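Toxin Tse2 (Pseudomonas aeruginosa, PDB 5AKO) acts as a toxin that the H1 type VI secretion system delivers into the cytoplasm of recipient cells, where it is likely an NAD-dependent cytotoxin. Local coordinates at residues I85-Y93 with P148-L157; D123-K131 with L157-V165. All blocks are in the same frame, centred on the assembly; numbering follows the deposited sequence.

Contact 1. Residues I85-Y93 with P148-L157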
loop_
_atom_site.group_PDB
_atom_site.type_symbol
_atom_site.label_atom_id
_atom_site.label_comp_id
_atom_site.label_asym_id
_atom_site.label_seq_id
_atom_site.Cartn_x
_atom_site.Cartn_y
_atom_site.Cartn_z
ATOM N N ILE C 85 4.169 7.385 15.773
ATOM C CA ILE C 85 3.279 8.543 15.645
ATOM C C ILE C 85 3.983 9.670 14.892
ATOM O O ILE C 85 5.178 9.745 14.890
ATOM C CB ILE C 85 2.819 8.993 17.046
ATOM C CG1 ILE C 85 1.703 10.020 16.959
ATOM C CG2 ILE C 85 3.973 9.552 17.852
ATOM C CD1 ILE C 85 1.045 10.369 18.293
ATOM N N VAL C 86 3.207 10.547 14.277
ATOM C CA VAL C 86 3.665 11.583 13.369
ATOM C C VAL C 86 2.896 12.910 13.602
ATOM O O VAL C 86 1.656 12.933 13.670
ATOM C CB VAL C 86 3.331 11.125 11.911
ATOM C CG1 VAL C 86 3.536 12.225 10.927
ATOM C CG2 VAL C 86 4.185 9.925 11.515
ATOM N N ALA C 87 3.627 14.009 13.694
ATOM C CA ALA C 87 3.049 15.321 13.894
ATOM C C ALA C 87 2.576 15.934 12.590
ATOM O O ALA C 87 3.162 15.690 11.542
ATOM C CB ALA C 87 4.103 16.239 14.527
ATOM N N GLY C 88 1.578 16.808 12.664
ATOM C CA GLY C 88 1.301 17.768 11.587
ATOM C C GLY C 88 2.482 18.718 11.327
ATOM O O GLY C 88 3.490 18.711 12.076
ATOM N N ARG C 89 2.399 19.525 10.260
ATOM C CA ARG C 89 3.476 20.486 9.946
ATOM C C ARG C 89 3.616 21.516 11.068
ATOM O O ARG C 89 4.699 21.969 11.321
ATOM C CB ARG C 89 3.265 21.190 8.586
ATOM C CG ARG C 89 3.332 20.267 7.398
ATOM C CD ARG C 89 4.728 19.699 7.127
ATOM N NE ARG C 89 5.540 20.656 6.376
ATOM C CZ ARG C 89 6.631 20.357 5.668
ATOM N NH1 ARG C 89 7.097 19.109 5.631
ATOM N NH2 ARG C 89 7.267 21.317 4.999
ATOM N N ASP C 90 2.512 21.841 11.734
ATOM C CA ASP C 90 2.487 22.757 12.892
ATOM C C ASP C 90 3.213 22.239 14.142
ATOM O O ASP C 90 3.330 22.971 15.121
ATOM C CB ASP C 90 1.032 23.069 13.269
ATOM C CG ASP C 90 0.171 21.808 13.462
ATOM O OD1 ASP C 90 0.700 20.679 13.629
ATOM O OD2 ASP C 90 -1.062 21.946 13.477
ATOM N N GLY C 91 3.727 21.010 14.112
ATOM C CA GLY C 91 4.370 20.389 15.302
ATOM C C GLY C 91 3.428 19.705 16.308
ATOM O O GLY C 91 3.876 19.245 17.343
ATOM N N LEU C 92 2.140 19.630 16.000
ATOM C CA LEU C 92 1.144 19.083 16.925
ATOM C C LEU C 92 0.795 17.610 16.594
ATOM O O LEU C 92 0.580 17.231 15.447
ATOM C CB LEU C 92 -0.133 19.939 16.908
ATOM C CG LEU C 92 -0.064 21.368 17.522
ATOM C CD1 LEU C 92 -1.268 22.213 17.141
ATOM C CD2 LEU C 92 0.021 21.331 19.047
ATOM N N TYR C 93 0.794 16.783 17.607
ATOM C CA TYR C 93 0.407 15.380 17.480
ATOM C C TYR C 93 -1.089 15.262 17.694
ATOM O O TYR C 93 -1.568 15.510 18.775
ATOM C CB TYR C 93 1.161 14.543 18.487
ATOM C CG TYR C 93 2.616 14.472 18.150
ATOM C CD1 TYR C 93 3.515 15.460 18.602
ATOM C CD2 TYR C 93 3.080 13.513 17.325
ATOM C CE1 TYR C 93 4.842 15.438 18.249
ATOM C CE2 TYR C 93 4.402 13.478 16.954
ATOM C CZ TYR C 93 5.288 14.427 17.432
ATOM O OH TYR C 93 6.611 14.348 17.055
ATOM N N PRO C 148 -2.804 10.681 21.730
ATOM C CA PRO C 148 -3.366 11.920 22.261
ATOM C C PRO C 148 -4.891 12.064 21.997
ATOM O O PRO C 148 -5.406 11.632 20.966
ATOM C CB PRO C 148 -2.568 13.017 21.526
ATOM C CG PRO C 148 -1.968 12.335 20.338
ATOM C CD PRO C 148 -1.701 10.931 20.789
ATOM N N ALA C 149 -5.596 12.649 22.954
ATOM C CA ALA C 149 -7.038 12.852 22.798
ATOM C C ALA C 149 -7.306 14.195 22.144
ATOM O O ALA C 149 -8.416 14.466 21.741
ATOM C CB ALA C 149 -7.740 12.774 24.154
ATOM N N LYS C 150 -6.294 15.038 22.096
ATOM C CA LYS C 150 -6.387 16.351 21.438
ATOM C C LYS C 150 -5.001 16.738 20.906
ATOM O O LYS C 150 -3.990 16.165 21.331
ATOM C CB LYS C 150 -6.890 17.417 22.419
ATOM C CG LYS C 150 -5.991 17.576 23.651
ATOM C CD LYS C 150 -6.171 18.922 24.351
ATOM C CE LYS C 150 -4.820 19.493 24.806
ATOM N NZ LYS C 150 -4.942 20.658 25.740
ATOM N N PRO C 151 -4.944 17.669 19.967
ATOM C CA PRO C 151 -3.648 18.009 19.415
ATOM C C PRO C 151 -2.685 18.491 20.473
ATOM O O PRO C 151 -3.061 19.293 21.274
ATOM C CB PRO C 151 -3.993 19.149 18.473
ATOM C CG PRO C 151 -5.378 18.797 17.975
ATOM C CD PRO C 151 -6.045 18.272 19.202
ATOM N N MET C 152 -1.472 17.960 20.519
ATOM C CA MET C 152 -0.511 18.421 21.513
ATOM C C MET C 152 0.927 18.325 21.013
ATOM O O MET C 152 1.232 17.521 20.125
ATOM C CB MET C 152 -0.659 17.631 22.809
ATOM C CG MET C 152 -0.491 16.133 22.662
ATOM S SD MET C 152 -0.930 15.183 24.133
ATOM C CE MET C 152 -2.654 15.597 24.305
ATOM N N TYR C 153 1.799 19.155 21.592
ATOM C CA TYR C 153 3.213 19.115 21.289
ATOM C C TYR C 153 3.837 17.918 21.949
ATOM O O TYR C 153 3.295 17.346 22.890
ATOM C CB TYR C 153 3.920 20.422 21.712
ATOM C CG TYR C 153 3.413 21.646 20.962
ATOM C CD1 TYR C 153 3.677 21.807 19.587
ATOM C CD2 TYR C 153 2.621 22.603 21.596
ATOM C CE1 TYR C 153 3.198 22.899 18.885
ATOM C CE2 TYR C 153 2.132 23.700 20.907
ATOM C CZ TYR C 153 2.430 23.857 19.561
ATOM O OH TYR C 153 1.924 24.926 18.857
ATOM N N ARG C 154 5.003 17.526 21.436
ATOM C CA ARG C 154 5.690 16.335 21.882
ATOM C C ARG C 154 5.896 16.269 23.381
ATOM O O ARG C 154 5.688 15.228 24.009
ATOM C CB ARG C 154 7.039 16.218 21.180
ATOM C CG ARG C 154 7.587 14.812 21.301
ATOM C CD ARG C 154 8.929 14.624 20.645
ATOM N NE ARG C 154 8.885 14.791 19.197
ATOM C CZ ARG C 154 9.914 14.522 18.402
ATOM N NH1 ARG C 154 11.057 14.094 18.928
ATOM N NH2 ARG C 154 9.810 14.704 17.085
ATOM N N GLU C 155 6.366 17.369 23.954
ATOM C CA GLU C 155 6.727 17.411 25.386
ATOM C C GLU C 155 5.518 17.085 26.269
ATOM O O GLU C 155 5.625 16.332 27.207
ATOM C CB GLU C 155 7.314 18.791 25.762
ATOM C CG GLU C 155 8.377 19.332 24.782
ATOM C CD GLU C 155 7.815 20.280 23.689
ATOM O OE1 GLU C 155 7.533 21.469 23.997
ATOM O OE2 GLU C 155 7.653 19.834 22.521
ATOM N N VAL C 156 4.363 17.647 25.929
ATOM C CA VAL C 156 3.156 17.411 26.668
ATOM C C VAL C 156 2.765 15.926 26.607
ATOM O O VAL C 156 2.385 15.334 27.630
ATOM C CB VAL C 156 2.002 18.305 26.151
ATOM C CG1 VAL C 156 0.667 17.915 26.800
ATOM C CG2 VAL C 156 2.316 19.786 26.403
ATOM N N LEU C 157 2.878 15.339 25.415
ATOM C CA LEU C 157 2.556 13.921 25.184
ATOM C C LEU C 157 3.468 13.019 25.971
ATOM O O LEU C 157 3.005 12.110 26.647
ATOM C CB LEU C 157 2.671 13.584 23.688
ATOM C CG LEU C 157 2.527 12.107 23.264
ATOM C CD1 LEU C 157 1.215 11.477 23.748
ATOM C CD2 LEU C 157 2.618 11.980 21.757
#

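Contact 2. Residues D123-K131 with L157-V165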
loop_
_atom_site.group_PDB
_atom_site.type_symbol
_atom_site.label_atom_id
_atom_site.label_comp_id
_atom_site.label_asym_id
_atom_site.label_seq_id
_atom_site.Cartn_x
_atom_site.Cartn_y
_atom_site.Cartn_z
ATOM N N ASP C 123 -5.647 4.478 35.768
ATOM C CA ASP C 123 -6.098 5.823 35.380
ATOM C C ASP C 123 -5.380 6.299 34.130
ATOM O O ASP C 123 -4.158 6.257 34.062
ATOM C CB ASP C 123 -5.881 6.814 36.530
ATOM C CG ASP C 123 -6.899 6.579 37.719
ATOM O OD1 ASP C 123 -7.808 5.712 37.622
ATOM O OD2 ASP C 123 -6.799 7.250 38.765
ATOM N N ILE C 124 -6.160 6.725 33.150
ATOM C CA ILE C 124 -5.648 7.276 31.950
ATOM C C ILE C 124 -5.430 8.792 32.049
ATOM O O ILE C 124 -6.382 9.583 32.260
ATOM C CB ILE C 124 -6.618 7.004 30.790
ATOM C CG1 ILE C 124 -6.852 5.499 30.612
ATOM C CG2 ILE C 124 -6.066 7.612 29.500
ATOM C CD1 ILE C 124 -8.012 5.129 29.690
ATOM N N PRO C 125 -4.182 9.251 31.826
ATOM C CA PRO C 125 -3.991 10.690 31.936
ATOM C C PRO C 125 -4.996 11.483 31.104
ATOM O O PRO C 125 -5.376 11.038 29.996
ATOM C CB PRO C 125 -2.567 10.885 31.434
ATOM C CG PRO C 125 -1.892 9.605 31.818
ATOM C CD PRO C 125 -2.918 8.559 31.530
ATOM N N PRO C 126 -5.422 12.642 31.620
ATOM C CA PRO C 126 -6.555 13.383 31.093
ATOM C C PRO C 126 -6.570 13.662 29.598
ATOM O O PRO C 126 -7.654 13.669 28.993
ATOM C CB PRO C 126 -6.518 14.729 31.877
ATOM C CG PRO C 126 -5.170 14.780 32.542
ATOM C CD PRO C 126 -4.844 13.323 32.800
ATOM N N ASP C 127 -5.427 13.915 28.993
ATOM C CA ASP C 127 -5.433 14.226 27.549
ATOM C C ASP C 127 -5.001 13.068 26.622
ATOM O O ASP C 127 -4.699 13.290 25.454
ATOM C CB ASP C 127 -4.568 15.465 27.299
ATOM C CG ASP C 127 -5.186 16.728 27.851
ATOM O OD1 ASP C 127 -6.397 16.953 27.570
ATOM O OD2 ASP C 127 -4.455 17.488 28.535
ATOM N N LEU C 128 -5.018 11.843 27.135
ATOM C CA LEU C 128 -4.692 10.674 26.349
ATOM C C LEU C 128 -5.903 9.822 26.249
ATOM O O LEU C 128 -6.870 10.003 27.008
ATOM C CB LEU C 128 -3.607 9.873 27.028
ATOM C CG LEU C 128 -2.219 10.498 27.140
ATOM C CD1 LEU C 128 -1.248 9.487 27.717
ATOM C CD2 LEU C 128 -1.700 10.986 25.795
ATOM N N LYS C 129 -5.888 8.915 25.282
ATOM C CA LYS C 129 -6.922 7.897 25.196
ATOM C C LYS C 129 -6.309 6.650 24.623
ATOM O O LYS C 129 -5.212 6.707 24.068
ATOM C CB LYS C 129 -8.108 8.368 24.378
ATOM C CG LYS C 129 -7.817 8.639 22.912
ATOM C CD LYS C 129 -8.930 9.455 22.255
ATOM C CE LYS C 129 -8.738 9.550 20.753
ATOM N NZ LYS C 129 -9.852 10.286 20.116
ATOM N N VAL C 130 -7.020 5.541 24.782
ATOM C CA VAL C 130 -6.553 4.228 24.407
ATOM C C VAL C 130 -7.574 3.664 23.478
ATOM O O VAL C 130 -8.703 3.476 23.867
ATOM C CB VAL C 130 -6.448 3.324 25.643
ATOM C CG1 VAL C 130 -5.966 1.931 25.272
ATOM C CG2 VAL C 130 -5.523 3.973 26.654
ATOM N N LYS C 131 -7.156 3.390 22.256
ATOM C CA LYS C 131 -8.017 2.950 21.180
ATOM C C LYS C 131 -7.883 1.466 20.953
ATOM O O LYS C 131 -6.778 0.963 20.805
ATOM C CB LYS C 131 -7.608 3.660 19.888
ATOM C CG LYS C 131 -8.308 3.151 18.626
ATOM C CD LYS C 131 -7.841 3.941 17.421
ATOM C CE LYS C 131 -8.548 3.546 16.137
ATOM N NZ LYS C 131 -10.014 3.623 16.306
ATOM N N LEU C 157 2.878 15.339 25.415
ATOM C CA LEU C 157 2.556 13.921 25.184
ATOM C C LEU C 157 3.468 13.019 25.971
ATOM O O LEU C 157 3.005 12.110 26.647
ATOM C CB LEU C 157 2.671 13.584 23.688
ATOM C CG LEU C 157 2.527 12.107 23.264
ATOM C CD1 LEU C 157 1.215 11.477 23.748
ATOM C CD2 LEU C 157 2.618 11.980 21.757
ATOM N N MET C 158 4.773 13.255 25.865
ATOM C CA MET C 158 5.756 12.512 26.652
ATOM C C MET C 158 5.405 12.615 28.138
ATOM O O MET C 158 5.449 11.604 28.874
ATOM C CB MET C 158 7.175 13.023 26.395
ATOM C CG MET C 158 7.731 12.674 25.023
ATOM S SD MET C 158 9.243 13.536 24.556
ATOM C CE MET C 158 10.526 12.575 25.365
ATOM N N GLY C 159 5.043 13.825 28.578
ATOM C CA GLY C 159 4.732 14.039 29.997
ATOM C C GLY C 159 3.582 13.153 30.436
ATOM O O GLY C 159 3.635 12.502 31.501
ATOM N N GLN C 160 2.547 13.096 29.601
ATOM C CA GLN C 160 1.377 12.325 29.953
ATOM C C GLN C 160 1.710 10.852 29.944
ATOM O O GLN C 160 1.224 10.096 30.789
ATOM C CB GLN C 160 0.232 12.641 29.040
ATOM C CG GLN C 160 -0.158 14.109 29.042
ATOM C CD GLN C 160 -1.229 14.391 30.022
ATOM O OE1 GLN C 160 -2.436 14.205 29.725
ATOM N NE2 GLN C 160 -0.824 14.771 31.223
ATOM N N LEU C 161 2.564 10.434 29.020
ATOM C CA LEU C 161 2.910 9.019 28.956
ATOM C C LEU C 161 3.736 8.592 30.205
ATOM O O LEU C 161 3.538 7.489 30.747
ATOM C CB LEU C 161 3.639 8.714 27.637
ATOM C CG LEU C 161 2.750 8.879 26.410
ATOM C CD1 LEU C 161 3.614 9.000 25.161
ATOM C CD2 LEU C 161 1.774 7.716 26.271
ATOM N N ASP C 162 4.602 9.483 30.691
ATOM C CA ASP C 162 5.252 9.264 31.988
ATOM C C ASP C 162 4.250 9.103 33.163
ATOM O O ASP C 162 4.330 8.146 33.943
ATOM C CB ASP C 162 6.309 10.350 32.229
ATOM C CG ASP C 162 7.524 10.196 31.278
ATOM O OD1 ASP C 162 7.771 9.055 30.787
ATOM O OD2 ASP C 162 8.208 11.208 30.998
ATOM N N ASN C 163 3.269 9.994 33.258
ATOM C CA ASN C 163 2.230 9.811 34.250
ATOM C C ASN C 163 1.436 8.546 34.070
ATOM O O ASN C 163 0.978 7.980 35.044
ATOM C CB ASN C 163 1.276 10.996 34.283
ATOM C CG ASN C 163 1.939 12.248 34.814
ATOM O OD1 ASN C 163 3.015 12.188 35.405
ATOM N ND2 ASN C 163 1.331 13.371 34.578
ATOM N N PHE C 164 1.283 8.083 32.833
ATOM C CA PHE C 164 0.589 6.835 32.592
ATOM C C PHE C 164 1.376 5.652 33.164
ATOM O O PHE C 164 0.797 4.704 33.698
ATOM C CB PHE C 164 0.358 6.617 31.090
ATOM C CG PHE C 164 -0.823 5.702 30.755
ATOM C CD1 PHE C 164 -1.505 5.011 31.716
ATOM C CD2 PHE C 164 -1.259 5.592 29.474
ATOM C CE1 PHE C 164 -2.556 4.193 31.383
ATOM C CE2 PHE C 164 -2.347 4.809 29.146
ATOM C CZ PHE C 164 -2.980 4.085 30.107
ATOM N N VAL C 165 2.686 5.669 33.012
ATOM C CA VAL C 165 3.539 4.644 33.626
ATOM C C VAL C 165 3.352 4.637 35.140
ATOM O O VAL C 165 3.158 3.584 35.745
ATOM C CB VAL C 165 5.022 4.903 33.332
ATOM C CG1 VAL C 165 5.903 3.988 34.161
ATOM C CG2 VAL C 165 5.322 4.731 31.847
#

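Contact 1. Residues I85-Y93 with P148-L157
With CG of Leu92 and CG of Tyr153 each anti to its own carbonyl carbon (chi1 -70° and -63°), the leucine carries CD2 over the tyrosine ring. The two side chains meet beside a single antiparallel beta bridge, Tyr93 with Met152, which ties the loop before strand 100-103 to the approach to helix 154-176. CD2 of Leu92 sits 3.4 Å from the centroid of the Tyr153 ring, almost on its normal, a CH-pi contact to one face. Asp90 O comes to the edge of the same ring.

Both bonds of this hydrogen-bonded pair are present. Tyr93 N donates to Met152 O over 2.7 Å, a nearly straight bond, and Met152 N returns one to Tyr93 O over 3.0 Å. Tyr93 O also receives the CA-H of Pro151, so one carbonyl meets two donors from consecutive residues. Just upstream, a type I turn from Gly88 to Gly91 is overlapped by an Asx turn, in which Leu92 N donates to Asp90 OD1 from above the carboxylate plane.

Tyr93 turns its ring edge to Met152 O, while Ala87 CB covers one face toward the rim. Farther in, Ile85 reaches CD1 toward the ring of Pro148, 3.8 Å from its CD, and meets CD2 of Leu157 tip to tip. Arg154 begins the helix right after its N-cap, Tyr153. Its chain bends at chi3 (-65°), bringing the edge of the guanidinium to Tyr93, where NE and NH2 each make a weak, bent hydrogen bond of 3.2 Å to OH of Tyr93.

Contact 2. Residues D123-K131 with L157-V165
OE1 of Gln160 takes the backbone N-H of Asp127 over 3.1 Å, the donor standing almost in line with the amide C=O. The glutamine bends at chi2 (-93°), which swings its amide over to the type I turn running from Pro125 to Leu128. A side chain of helix 154-176 thus binds the turn that leads into strand 128-136, where helix and sheet pack with segment axes crossing at -69°.

Next to this bond Pro125 packs against the helix. Its CG lies 3.3 Å from Gln160 O, and its CD rests over one face of the Phe164 ring, 3.6 Å from CG of Phe164 and offset toward the rim. Val130 CG2 approaches the edge of that ring, 4.1 Å from its CE2. Leu128 slides past Gln160 in the opposite direction, its CD1 packing on CB of Gln160 and on CD2 of Leu161, while its side chain crosses that of Leu157 at about a right angle, CD2 of Leu128 lying 3.6 Å from CD1 of Leu157.

Outside the two segments, Ile146 of the neighbouring strand touches both Leu161 and Phe164. The contact combines one directional amide bond with a broad apolar surface: the hydrogen bond probably helps to set the turn's position, beside the backbone pairing of Asp127 with Ala149, while aliphatic and aromatic groups pack between helix and sheet.

In the fold
Both contacts use helix 154-176, with their centres about 13 Å apart, and they share Leu157. Contact 1 engages its start and the lead-in from strand 141-148; contact 2 engages the turns that follow, against the start of strand 128-136. In sequence the segments alternate, 85-93, 123-131, 148-157 and 157-165, so the two connections cross along the chain. They also touch directly: Ala149 N probably donates to Asp127 O, and Met152 packs on the same residue. Together they join the start of the helix and its lead-in to the loop before strand 100-103, and the following turns to the antiparallel sheet; all four segments belong to the region matching the Tse2 ADP-ribosyltransferase toxin family.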